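Local coordinates for protein cellulase (PDB 6WQY) that acts as a broad-specificity GH5_4 endoglucanase, probably cutting internal beta-1,4 bonds of cellulose and related plant polysaccharides with the TIM-barrel domain contained in this chain, at residues A[98-102]-A[155-160]; A[149-154]-A[202-207]; A[252-256]-A[279-283]; A[267-273]-A[323-327]. All blocks are in the same frame, centred on the assembly; numbering follows the deposited sequence.

Contact 1: residues A[98-102]-A[155-160]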
loop_
_atom_site.group_PDB
_atom_site.type_symbol
_atom_site.label_atom_id
_atom_site.label_comp_id
_atom_site.label_asym_id
_atom_site.label_seq_id
_atom_site.Cartn_x
_atom_site.Cartn_y
_atom_site.Cartn_z
ATOM N N LEU A 98 -14.926 5.108 -12.332
ATOM C CA LEU A 98 -14.156 6.219 -11.786
ATOM C C LEU A 98 -14.961 6.983 -10.746
ATOM O O LEU A 98 -14.417 7.405 -9.715
ATOM C CB LEU A 98 -13.694 7.105 -12.938
ATOM C CG LEU A 98 -12.725 8.237 -12.641
ATOM C CD1 LEU A 98 -11.488 7.748 -11.908
ATOM C CD2 LEU A 98 -12.333 8.923 -13.938
ATOM N N ASN A 99 -16.265 7.156 -10.982
ATOM C CA ASN A 99 -17.112 7.776 -9.978
ATOM C C ASN A 99 -17.120 6.972 -8.685
ATOM O O ASN A 99 -17.109 7.551 -7.590
ATOM C CB ASN A 99 -18.531 7.927 -10.514
ATOM C CG ASN A 99 -19.428 8.630 -9.525
ATOM O OD1 ASN A 99 -19.461 9.861 -9.468
ATOM N ND2 ASN A 99 -20.157 7.863 -8.736
ATOM N N ARG A 100 -17.178 5.641 -8.774
ATOM C CA ARG A 100 -17.161 4.826 -7.561
ATOM C C ARG A 100 -15.863 5.035 -6.781
ATOM O O ARG A 100 -15.873 5.142 -5.548
ATOM C CB ARG A 100 -17.350 3.347 -7.893
ATOM C CG ARG A 100 -17.251 2.421 -6.691
ATOM C CD ARG A 100 -18.275 2.768 -5.619
ATOM N NE ARG A 100 -18.172 1.895 -4.457
ATOM C CZ ARG A 100 -18.629 2.204 -3.254
ATOM N NH1 ARG A 100 -19.210 3.373 -3.026
ATOM N NH2 ARG A 100 -18.467 1.337 -2.264
ATOM N N VAL A 101 -14.729 5.071 -7.481
ATOM C CA VAL A 101 -13.468 5.362 -6.799
ATOM C C VAL A 101 -13.573 6.714 -6.093
ATOM O O VAL A 101 -13.150 6.874 -4.934
ATOM C CB VAL A 101 -12.296 5.316 -7.801
ATOM C CG1 VAL A 101 -10.999 5.715 -7.128
ATOM C CG2 VAL A 101 -12.166 3.924 -8.405
ATOM N N ALA A 102 -14.145 7.711 -6.779
ATOM C CA ALA A 102 -14.328 9.024 -6.171
ATOM C C ALA A 102 -15.265 8.985 -4.971
ATOM O O ALA A 102 -15.080 9.768 -4.021
ATOM C CB ALA A 102 -14.825 10.022 -7.224
ATOM N N GLN A 155 -6.202 10.564 -16.650
ATOM C CA GLN A 155 -7.625 10.609 -16.335
ATOM C C GLN A 155 -7.875 10.598 -14.832
ATOM O O GLN A 155 -8.757 11.321 -14.337
ATOM C CB GLN A 155 -8.341 9.437 -16.994
ATOM C CG GLN A 155 -8.450 9.526 -18.491
ATOM C CD GLN A 155 -8.906 8.214 -19.067
ATOM O OE1 GLN A 155 -10.099 7.905 -19.051
ATOM N NE2 GLN A 155 -7.970 7.424 -19.546
ATOM N N ILE A 156 -7.152 9.762 -14.089
ATOM C CA ILE A 156 -7.348 9.711 -12.640
ATOM C C ILE A 156 -6.955 11.041 -12.015
ATOM O O ILE A 156 -7.692 11.619 -11.201
ATOM C CB ILE A 156 -6.562 8.532 -12.041
ATOM C CG1 ILE A 156 -7.082 7.197 -12.575
ATOM C CG2 ILE A 156 -6.625 8.585 -10.525
ATOM C CD1 ILE A 156 -6.091 6.045 -12.379
ATOM N N ALA A 157 -5.794 11.568 -12.407
ATOM C CA ALA A 157 -5.350 12.850 -11.868
ATOM C C ALA A 157 -6.344 13.952 -12.192
ATOM O O ALA A 157 -6.657 14.797 -11.333
ATOM C CB ALA A 157 -3.971 13.192 -12.427
ATOM N N ASN A 158 -6.861 13.985 -13.418
ATOM C CA ASN A 158 -7.813 15.032 -13.778
ATOM C C ASN A 158 -9.095 14.909 -12.959
ATOM O O ASN A 158 -9.700 15.913 -12.579
ATOM C CB ASN A 158 -8.095 14.998 -15.278
ATOM C CG ASN A 158 -6.987 15.643 -16.098
ATOM O OD1 ASN A 158 -6.254 16.498 -15.619
ATOM N ND2 ASN A 158 -6.883 15.237 -17.358
ATOM N N ARG A 159 -9.535 13.683 -12.686
ATOM C CA ARG A 159 -10.775 13.478 -11.937
ATOM C C ARG A 159 -10.656 13.955 -10.498
ATOM O O ARG A 159 -11.669 14.297 -9.875
ATOM C CB ARG A 159 -11.162 11.997 -11.971
ATOM C CG ARG A 159 -12.437 11.637 -11.240
ATOM C CD ARG A 159 -13.642 12.330 -11.864
ATOM N NE ARG A 159 -14.905 11.948 -11.245
ATOM C CZ ARG A 159 -15.327 12.406 -10.069
ATOM N NH1 ARG A 159 -14.588 13.266 -9.388
ATOM N NH2 ARG A 159 -16.488 12.014 -9.580
ATOM N N PHE A 160 -9.445 13.981 -9.958
ATOM C CA PHE A 160 -9.181 14.373 -8.576
ATOM C C PHE A 160 -8.398 15.677 -8.490
ATOM O O PHE A 160 -7.803 15.979 -7.449
ATOM C CB PHE A 160 -8.483 13.232 -7.836
ATOM C CG PHE A 160 -9.363 12.035 -7.671
ATOM C CD1 PHE A 160 -10.475 12.099 -6.838
ATOM C CD2 PHE A 160 -9.122 10.867 -8.366
ATOM C CE1 PHE A 160 -11.314 11.013 -6.690
ATOM C CE2 PHE A 160 -9.962 9.781 -8.228
ATOM C CZ PHE A 160 -11.059 9.851 -7.400
HETATM O O HOH W 1 -18.560 11.414 -11.567
#
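Leu-98 and the aliphatic part of Arg-159 run alongside each other, pointing opposite ways, with Leu-98 CG 3.7 Å from Arg-159 CG. A bend at chi2 (63°) then carries the arginine across to helix 95-110, where its guanidinium lies flat against Ala-102. The methyl CB of Ala-102 sits 3.4 Å from the guanidinium plane, displaced toward the rim and closest to NH2. Asn-99 approaches differently: its OD1 comes to the edge of the guanidinium, with the amide and guanidinium planes 49° apart. At 3.7 Å, Asn-99 OD1 and Arg-159 NH2 are not directly bonded; a water bridges them, donating to Asn-99 OD1 (2.8 Å) and accepting from Arg-159 NH2 (2.9 Å). Ala-102 also meets Phe-160, with Ala-102 CA at the edge of the ring, 3.6 Å from Phe-160 CZ. Arg-159 CG covers the centre of one face of that ring. With an alanine in place of Arg-159, the bridging water would probably lose its second partner and a gap would open beside Leu-98 and Ala-102. Phe-160, where the chain departs from helix 139-159, turns its ring inward beneath the two helices. There it packs on Ile-117 of strand 114-118 and on Leu-167 and Phe-169 of strand 167-170, joining two outer helices of the barrel to its wall.

Contact 2: residues A[149-154]-A[202-207]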
loop_
_atom_site.group_PDB
_atom_site.type_symbol
_atom_site.label_atom_id
_atom_site.label_comp_id
_atom_site.label_asym_id
_atom_site.label_seq_id
_atom_site.Cartn_x
_atom_site.Cartn_y
_atom_site.Cartn_z
ATOM N N LEU A 149 -0.380 3.406 -18.942
ATOM C CA LEU A 149 -0.125 3.974 -17.622
ATOM C C LEU A 149 -0.308 5.489 -17.634
ATOM O O LEU A 149 -0.935 6.060 -16.731
ATOM C CB LEU A 149 1.289 3.591 -17.192
ATOM C CG LEU A 149 1.710 3.887 -15.761
ATOM C CD1 LEU A 149 0.955 3.025 -14.769
ATOM C CD2 LEU A 149 3.208 3.659 -15.641
ATOM N N ALA A 150 0.232 6.161 -18.649
ATOM C CA ALA A 150 0.129 7.610 -18.721
ATOM C C ALA A 150 -1.313 8.034 -18.974
ATOM O O ALA A 150 -1.799 9.003 -18.372
ATOM C CB ALA A 150 1.049 8.141 -19.823
ATOM N N ALA A 151 -2.021 7.334 -19.861
ATOM C CA ALA A 151 -3.392 7.722 -20.182
ATOM C C ALA A 151 -4.310 7.504 -18.983
ATOM O O ALA A 151 -5.163 8.348 -18.685
ATOM C CB ALA A 151 -3.901 6.942 -21.390
ATOM N N MET A 152 -4.165 6.378 -18.290
ATOM C CA MET A 152 -4.980 6.126 -17.110
ATOM C C MET A 152 -4.697 7.147 -16.026
ATOM O O MET A 152 -5.623 7.727 -15.453
ATOM C CB MET A 152 -4.750 4.705 -16.598
ATOM C CG MET A 152 -5.346 3.623 -17.493
ATOM S SD MET A 152 -4.956 1.964 -16.925
ATOM C CE MET A 152 -5.838 1.893 -15.368
ATOM N N TRP A 153 -3.420 7.379 -15.719
ATOM C CA TRP A 153 -3.083 8.313 -14.654
ATOM C C TRP A 153 -3.465 9.740 -15.016
ATOM O O TRP A 153 -3.816 10.512 -14.119
ATOM C CB TRP A 153 -1.619 8.179 -14.232
ATOM C CG TRP A 153 -1.451 7.095 -13.215
ATOM C CD1 TRP A 153 -0.766 5.915 -13.341
ATOM C CD2 TRP A 153 -2.021 7.085 -11.900
ATOM N NE1 TRP A 153 -0.878 5.178 -12.170
ATOM C CE2 TRP A 153 -1.634 5.884 -11.272
ATOM C CE3 TRP A 153 -2.804 7.990 -11.180
ATOM C CZ2 TRP A 153 -2.026 5.556 -9.989
ATOM C CZ3 TRP A 153 -3.185 7.663 -9.893
ATOM C CH2 TRP A 153 -2.807 6.452 -9.316
ATOM N N THR A 154 -3.430 10.118 -16.300
ATOM C CA THR A 154 -3.931 11.441 -16.681
ATOM C C THR A 154 -5.403 11.579 -16.313
ATOM O O THR A 154 -5.826 12.582 -15.725
ATOM C CB THR A 154 -3.720 11.676 -18.184
ATOM O OG1 THR A 154 -2.317 11.705 -18.470
ATOM C CG2 THR A 154 -4.334 12.987 -18.632
ATOM N N VAL A 202 7.239 7.631 -15.794
ATOM C CA VAL A 202 6.092 7.930 -16.652
ATOM C C VAL A 202 4.892 8.369 -15.824
ATOM O O VAL A 202 4.194 9.329 -16.178
ATOM C CB VAL A 202 5.767 6.711 -17.539
ATOM C CG1 VAL A 202 4.397 6.856 -18.189
ATOM C CG2 VAL A 202 6.850 6.508 -18.594
ATOM N N PHE A 203 4.623 7.654 -14.730
ATOM C CA PHE A 203 3.542 8.015 -13.814
ATOM C C PHE A 203 3.740 9.406 -13.242
ATOM O O PHE A 203 2.825 10.240 -13.298
ATOM C CB PHE A 203 3.479 6.958 -12.699
ATOM C CG PHE A 203 2.887 7.429 -11.398
ATOM C CD1 PHE A 203 1.515 7.579 -11.232
ATOM C CD2 PHE A 203 3.708 7.684 -10.321
ATOM C CE1 PHE A 203 0.989 7.984 -10.010
ATOM C CE2 PHE A 203 3.180 8.089 -9.105
ATOM C CZ PHE A 203 1.815 8.221 -8.954
ATOM N N VAL A 204 4.921 9.685 -12.685
ATOM C CA VAL A 204 5.148 11.008 -12.104
ATOM C C VAL A 204 4.927 12.086 -13.156
ATOM O O VAL A 204 4.208 13.070 -12.931
ATOM C CB VAL A 204 6.554 11.099 -11.487
ATOM C CG1 VAL A 204 6.862 12.529 -11.047
ATOM C CG2 VAL A 204 6.711 10.148 -10.315
ATOM N N ASP A 205 5.529 11.911 -14.334
ATOM C CA ASP A 205 5.418 12.929 -15.371
ATOM C C ASP A 205 3.964 13.158 -15.762
ATOM O O ASP A 205 3.538 14.300 -15.974
ATOM C CB ASP A 205 6.231 12.522 -16.602
ATOM C CG ASP A 205 7.737 12.527 -16.359
ATOM O OD1 ASP A 205 8.191 13.004 -15.311
ATOM O OD2 ASP A 205 8.474 12.058 -17.264
ATOM N N ALA A 206 3.193 12.083 -15.900
ATOM C CA ALA A 206 1.809 12.217 -16.328
ATOM C C ALA A 206 0.977 12.950 -15.284
ATOM O O ALA A 206 0.144 13.791 -15.628
ATOM C CB ALA A 206 1.209 10.843 -16.633
ATOM N N VAL A 207 1.180 12.635 -14.002
ATOM C CA VAL A 207 0.444 13.323 -12.944
ATOM C C VAL A 207 0.816 14.800 -12.920
ATOM O O VAL A 207 -0.055 15.677 -12.885
ATOM C CB VAL A 207 0.696 12.645 -11.583
ATOM C CG1 VAL A 207 0.086 13.482 -10.451
ATOM C CG2 VAL A 207 0.133 11.223 -11.571
HETATM O O HOH W 2 -0.776 13.935 -18.200
#
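Ala-150 and Ala-206 mark the close approach of two neighbouring outer helices of the (beta/alpha)8 barrel, 139-159 and 191-209, whose local axes come within 8.6 Å. Small side chains permit this: the two alanine CA atoms are 5.5 Å apart, and Ala-150 CB also touches Val-202 CG1 at 3.9 Å. On the inner side, Phe-203 directs the edge of its ring at one face of Trp-153 in a T-shaped pair, the planes at 68° and the centroid of the indole five-membered ring 4.6 Å from that of the phenyl. Phe-203 CD1 lies 3.5 Å from Trp-153 NE1, whose N-H is used elsewhere, bonded to Ala-171 O. Strand 167-170 connects the two helices in the alternating helix-strand-helix order of the TIM barrel, and its Phe-169 meets both aromatic side chains. On the outer side, Thr-154 places OG1 beside its backbone N (chi1 -64°), from where it donates to Ala-150 O at 2.8 Å, tilted 34° from the carbonyl plane. The backbone N of Thr-154 reaches the same oxygen from the opposite face. A water then donates to both Thr-154 OG1 and Ala-206 O, each at 2.7 Å, spanning the helices.

Contact 3: residues A[252-256]-A[279-283]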
loop_
_atom_site.group_PDB
_atom_site.type_symbol
_atom_site.label_atom_id
_atom_site.label_comp_id
_atom_site.label_asym_id
_atom_site.label_seq_id
_atom_site.Cartn_x
_atom_site.Cartn_y
_atom_site.Cartn_z
ATOM N N PHE A 252 5.507 -5.326 3.733
ATOM C CA PHE A 252 6.258 -6.079 4.730
ATOM C C PHE A 252 5.337 -7.035 5.467
ATOM O O PHE A 252 4.554 -6.603 6.319
ATOM C CB PHE A 252 6.953 -5.158 5.735
ATOM C CG PHE A 252 7.777 -5.897 6.748
ATOM C CD1 PHE A 252 9.050 -6.350 6.427
ATOM C CD2 PHE A 252 7.285 -6.160 8.019
ATOM C CE1 PHE A 252 9.813 -7.028 7.355
ATOM C CE2 PHE A 252 8.046 -6.840 8.945
ATOM C CZ PHE A 252 9.306 -7.274 8.611
ATOM N N TYR A 253 5.483 -8.321 5.177
ATOM C CA TYR A 253 4.721 -9.378 5.827
ATOM C C TYR A 253 5.635 -10.406 6.490
ATOM O O TYR A 253 5.165 -11.473 6.918
ATOM C CB TYR A 253 3.828 -10.085 4.824
ATOM C CG TYR A 253 2.671 -9.282 4.272
ATOM C CD1 TYR A 253 1.531 -9.091 5.038
ATOM C CD2 TYR A 253 2.695 -8.768 2.980
ATOM C CE1 TYR A 253 0.435 -8.424 4.531
ATOM C CE2 TYR A 253 1.606 -8.079 2.473
ATOM C CZ TYR A 253 0.473 -7.917 3.248
ATOM O OH TYR A 253 -0.674 -7.323 2.779
ATOM N N ASP A 254 6.928 -10.126 6.601
ATOM C CA ASP A 254 7.852 -11.165 7.031
ATOM C C ASP A 254 7.537 -11.608 8.459
ATOM O O ASP A 254 7.370 -10.756 9.337
ATOM C CB ASP A 254 9.296 -10.657 7.035
ATOM C CG ASP A 254 9.840 -10.327 5.665
ATOM O OD1 ASP A 254 9.176 -10.598 4.635
ATOM O OD2 ASP A 254 11.003 -9.803 5.633
ATOM N N PRO A 255 7.519 -12.917 8.750
ATOM C CA PRO A 255 7.601 -14.056 7.824
ATOM C C PRO A 255 6.190 -14.429 7.372
ATOM O O PRO A 255 5.327 -14.694 8.232
ATOM C CB PRO A 255 8.235 -15.153 8.678
ATOM C CG PRO A 255 7.792 -14.839 10.086
ATOM C CD PRO A 255 7.437 -13.372 10.152
ATOM N N ILE A 256 5.938 -14.454 6.061
ATOM C CA ILE A 256 4.582 -14.657 5.564
ATOM C C ILE A 256 3.986 -15.976 6.029
ATOM O O ILE A 256 2.766 -16.076 6.214
ATOM C CB ILE A 256 4.542 -14.491 4.031
ATOM C CG1 ILE A 256 3.107 -14.515 3.502
ATOM C CG2 ILE A 256 5.380 -15.548 3.345
ATOM C CD1 ILE A 256 2.265 -13.336 3.915
ATOM N N ALA A 279 7.866 -20.138 12.598
ATOM C CA ALA A 279 8.672 -20.190 11.386
ATOM C C ALA A 279 10.152 -20.160 11.755
ATOM O O ALA A 279 10.534 -19.733 12.848
ATOM C CB ALA A 279 8.339 -19.002 10.484
ATOM N N ASP A 280 10.998 -20.611 10.829
ATOM C CA ASP A 280 12.420 -20.742 11.128
ATOM C C ASP A 280 13.208 -19.466 10.856
ATOM O O ASP A 280 14.444 -19.499 10.888
ATOM C CB ASP A 280 13.043 -21.937 10.399
ATOM C CG ASP A 280 13.005 -21.802 8.889
ATOM O OD1 ASP A 280 12.688 -20.711 8.377
ATOM O OD2 ASP A 280 13.297 -22.806 8.205
ATOM N N TRP A 281 12.528 -18.347 10.618
ATOM C CA TRP A 281 13.195 -17.075 10.380
ATOM C C TRP A 281 12.201 -15.967 10.695
ATOM O O TRP A 281 11.043 -16.219 11.039
ATOM C CB TRP A 281 13.679 -16.983 8.929
ATOM C CG TRP A 281 12.552 -16.777 7.970
ATOM C CD1 TRP A 281 11.631 -17.709 7.574
ATOM C CD2 TRP A 281 12.216 -15.562 7.291
ATOM N NE1 TRP A 281 10.745 -17.145 6.698
ATOM C CE2 TRP A 281 11.078 -15.828 6.507
ATOM C CE3 TRP A 281 12.761 -14.274 7.269
ATOM C CZ2 TRP A 281 10.481 -14.860 5.701
ATOM C CZ3 TRP A 281 12.163 -13.318 6.475
ATOM C CH2 TRP A 281 11.039 -13.619 5.695
ATOM N N GLY A 282 12.662 -14.726 10.587
ATOM C CA GLY A 282 11.754 -13.595 10.547
ATOM C C GLY A 282 11.311 -13.037 11.880
ATOM O O GLY A 282 10.232 -12.441 11.958
ATOM N N ASP A 283 12.114 -13.210 12.927
ATOM C CA ASP A 283 11.784 -12.689 14.254
ATOM C C ASP A 283 12.185 -11.228 14.394
ATOM O O ASP A 283 12.323 -10.525 13.385
ATOM C CB ASP A 283 12.368 -13.632 15.311
ATOM C CG ASP A 283 11.703 -15.001 15.261
ATOM O OD1 ASP A 283 10.459 -15.061 15.312
ATOM O OD2 ASP A 283 12.438 -16.012 15.163
HETATM O O HOH W 3 10.025 -10.168 10.343
#
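Pro-255 packs on the indole of Trp-281 in a CH-pi contact, its CB 4.0 Å from the centroid of the five-membered ring and 28° off the ring normal. Both residues belong to the long connection that follows strand 246-251 of the TIM barrel and leads, by way of the short helix 256-259, to helix 284-299. The benzo end of the same indole meets Asp-254 obliquely: CG of the carboxylate stands 3.5 Å from Trp-281 CH2, the carboxylate and ring planes inclined at 59°. Trp-281 reaches both residues because its CG lies between the backbone N and the carbonyl carbon (chi1 73°), which brings the indole over Pro-255 with its benzo end at Asp-254. The next layer fixes these groups. A cis peptide joins Asp-254 to Pro-255, a residue at the N-cap position of helix 256-259, and Asp-254 OD2 is hydrogen-bonded to Asn-286 ND2 on helix 284-299. Gly-282 has a positive phi and lies so close to the proline that any CB there would collide with Pro-255 CB; its backbone O packs 3.5 Å from Pro-255 CD. Between the two segments sits a water that donates to Asp-254 O at 2.9 Å and to Gly-282 O at 2.8 Å.

Contact 4: residues A[267-273]-A[323-327]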
loop_
_atom_site.group_PDB
_atom_site.type_symbol
_atom_site.label_atom_id
_atom_site.label_comp_id
_atom_site.label_asym_id
_atom_site.label_seq_id
_atom_site.Cartn_x
_atom_site.Cartn_y
_atom_site.Cartn_z
ATOM N N SER A 267 2.021 -20.860 14.982
ATOM C CA SER A 267 1.101 -20.102 15.815
ATOM C C SER A 267 1.796 -19.137 16.767
ATOM O O SER A 267 1.108 -18.402 17.480
ATOM C CB SER A 267 0.218 -21.058 16.626
ATOM O OG SER A 267 1.013 -21.916 17.436
ATOM N N GLN A 268 3.126 -19.118 16.801
ATOM C CA GLN A 268 3.880 -18.250 17.707
ATOM C C GLN A 268 4.998 -17.552 16.945
ATOM O O GLN A 268 5.366 -17.951 15.835
ATOM C CB GLN A 268 4.431 -19.047 18.901
ATOM C CG GLN A 268 3.339 -19.830 19.606
ATOM C CD GLN A 268 3.776 -20.450 20.926
ATOM O OE1 GLN A 268 4.954 -20.407 21.304
ATOM N NE2 GLN A 268 2.824 -21.036 21.628
ATOM N N TRP A 269 5.519 -16.478 17.540
ATOM C CA TRP A 269 6.494 -15.619 16.889
ATOM C C TRP A 269 7.361 -14.934 17.934
ATOM O O TRP A 269 6.900 -14.625 19.034
ATOM C CB TRP A 269 5.784 -14.538 16.049
ATOM C CG TRP A 269 6.706 -13.650 15.302
ATOM C CD1 TRP A 269 7.248 -13.901 14.074
ATOM C CD2 TRP A 269 7.206 -12.364 15.712
ATOM N NE1 TRP A 269 8.063 -12.860 13.704
ATOM C CE2 TRP A 269 8.064 -11.910 14.688
ATOM C CE3 TRP A 269 7.009 -11.550 16.833
ATOM C CZ2 TRP A 269 8.714 -10.678 14.745
ATOM C CZ3 TRP A 269 7.661 -10.334 16.884
ATOM C CH2 TRP A 269 8.496 -9.907 15.843
ATOM N N GLY A 270 8.616 -14.695 17.582
ATOM C CA GLY A 270 9.495 -13.892 18.405
ATOM C C GLY A 270 10.280 -14.685 19.427
ATOM O O GLY A 270 10.270 -15.915 19.460
ATOM N N HIS A 271 10.952 -13.942 20.310
ATOM C CA HIS A 271 11.930 -14.544 21.210
ATOM C C HIS A 271 11.323 -15.607 22.113
ATOM O O HIS A 271 12.024 -16.546 22.512
ATOM C CB HIS A 271 12.541 -13.509 22.171
ATOM C CG HIS A 271 13.241 -12.366 21.514
ATOM N ND1 HIS A 271 14.122 -12.522 20.467
ATOM C CD2 HIS A 271 13.220 -11.040 21.796
ATOM C CE1 HIS A 271 14.595 -11.339 20.116
ATOM N NE2 HIS A 271 14.062 -10.423 20.904
ATOM N N THR A 272 10.069 -15.443 22.520
ATOM C CA THR A 272 9.482 -16.358 23.491
ATOM C C THR A 272 8.777 -17.541 22.841
ATOM O O THR A 272 8.297 -18.426 23.556
ATOM C CB THR A 272 8.503 -15.646 24.444
ATOM O OG1 THR A 272 7.241 -15.457 23.798
ATOM C CG2 THR A 272 9.066 -14.320 24.910
ATOM N N ALA A 273 8.727 -17.589 21.516
ATOM C CA ALA A 273 7.981 -18.632 20.832
ATOM C C ALA A 273 8.601 -20.003 21.039
ATOM O O ALA A 273 9.822 -20.153 21.083
ATOM C CB ALA A 273 7.943 -18.321 19.339
ATOM N N PHE A 323 0.589 -13.734 20.696
ATOM C CA PHE A 323 1.739 -13.562 19.821
ATOM C C PHE A 323 1.422 -12.670 18.631
ATOM O O PHE A 323 2.288 -11.912 18.182
ATOM C CB PHE A 323 2.239 -14.928 19.353
ATOM C CG PHE A 323 2.936 -15.712 20.422
ATOM C CD1 PHE A 323 4.292 -15.531 20.661
ATOM C CD2 PHE A 323 2.237 -16.613 21.194
ATOM C CE1 PHE A 323 4.937 -16.243 21.635
ATOM C CE2 PHE A 323 2.882 -17.331 22.182
ATOM C CZ PHE A 323 4.234 -17.140 22.396
ATOM N N ARG A 324 0.202 -12.770 18.089
ATOM C CA ARG A 324 -0.194 -11.908 16.983
ATOM C C ARG A 324 -0.186 -10.441 17.401
ATOM O O ARG A 324 0.298 -9.569 16.668
ATOM C CB ARG A 324 -1.589 -12.292 16.489
ATOM C CG ARG A 324 -2.096 -11.383 15.389
ATOM C CD ARG A 324 -3.579 -11.176 15.442
ATOM N NE ARG A 324 -4.077 -10.445 14.283
ATOM C CZ ARG A 324 -5.349 -10.092 14.125
ATOM N NH1 ARG A 324 -6.245 -10.372 15.054
ATOM N NH2 ARG A 324 -5.715 -9.448 13.028
ATOM N N LEU A 325 -0.742 -10.142 18.577
ATOM C CA LEU A 325 -0.760 -8.761 19.042
ATOM C C LEU A 325 0.649 -8.265 19.307
ATOM O O LEU A 325 0.977 -7.117 19.003
ATOM C CB LEU A 325 -1.655 -8.602 20.265
ATOM C CG LEU A 325 -3.135 -8.484 19.928
ATOM C CD1 LEU A 325 -3.722 -9.766 19.374
ATOM C CD2 LEU A 325 -3.927 -8.022 21.144
ATOM N N TYR A 326 1.502 -9.121 19.882
ATOM C CA TYR A 326 2.904 -8.758 20.071
ATOM C C TYR A 326 3.577 -8.450 18.736
ATOM O O TYR A 326 4.251 -7.425 18.602
ATOM C CB TYR A 326 3.641 -9.861 20.844
ATOM C CG TYR A 326 5.141 -9.673 20.851
ATOM C CD1 TYR A 326 5.716 -8.504 21.333
ATOM C CD2 TYR A 326 5.982 -10.651 20.352
ATOM C CE1 TYR A 326 7.079 -8.317 21.317
ATOM C CE2 TYR A 326 7.350 -10.476 20.323
ATOM C CZ TYR A 326 7.894 -9.302 20.810
ATOM O OH TYR A 326 9.259 -9.103 20.801
ATOM N N TYR A 327 3.403 -9.324 17.745
ATOM C CA TYR A 327 3.967 -9.082 16.422
ATOM C C TYR A 327 3.526 -7.729 15.873
ATOM O O TYR A 327 4.351 -6.928 15.410
ATOM C CB TYR A 327 3.545 -10.215 15.464
ATOM C CG TYR A 327 3.984 -9.971 14.037
ATOM C CD1 TYR A 327 5.239 -10.379 13.598
ATOM C CD2 TYR A 327 3.165 -9.309 13.143
ATOM C CE1 TYR A 327 5.663 -10.135 12.304
ATOM C CE2 TYR A 327 3.582 -9.066 11.844
ATOM C CZ TYR A 327 4.820 -9.472 11.435
ATOM O OH TYR A 327 5.205 -9.194 10.135
#
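Gln-268 lies along one face of Phe-323 from CB to the end of its amide. CB stands almost exactly on the ring normal, 3.7 Å from the centroid, in a CH-pi contact. CG moves out above CD2 and CE2, and CD reaches Phe-323 CE2 at 3.5 Å. Extended beyond CG, the chain lays its amide nearly parallel to the ring, 14° between planes, with NE2 near CE2 and OE1 3.5 Å from Phe-323 CZ; OE1 itself accepts from Asp-274 N. At the ring edge, Trp-269 O lies 3.2 Å from Phe-323 CD1, a buried carbonyl oxygen with no hydrogen-bond partner in the model. The Trp-269 side chain turns instead to the next turn of the helix. Tyr-327 sets its edge on the indole face, planes at 87°, with CD1 3.4 Å from Trp-269 CE2, while Tyr-326 CE2 meets the indole edge 3.5 Å from CZ3. Substituting leucine for Trp-269 would probably leave the edge of Tyr-327 without its aromatic face and Gly-282 O without the indole N-H it now accepts. Tyr-326 is held at its hydroxyl by Glu-284, and Tyr-327 by Asp-254 O. Together Trp-269, Tyr-326 and Tyr-327 form an aromatic cluster that packs the long loop after helix 256-259 onto outer helix 318-337 of the TIM barrel.

Contacts 1 and 2 follow one another along helix 139-159, their centres 13 Å apart, and tie it to the helices before and after it in the barrel. Contacts 3 and 4, with centres 11 Å apart, touch directly: Tyr-327 OH lies 2.8 Å from Asp-254 O and Trp-269 NE1 2.8 Å from Gly-282 O, both probable hydrogen bonds. The two pairs lie on opposite sides of the chain's centre, 35 to 42 Å apart between centres. Glu-95, seen to bind magnesium although no ion is bound to it in this chain, lies about 4 Å from the side chain of Leu-98; separately, a bound magnesium ion is about 5 Å from the side chain of Gln-155. Contacts 3 and 4 lie away from the Glu-95 site.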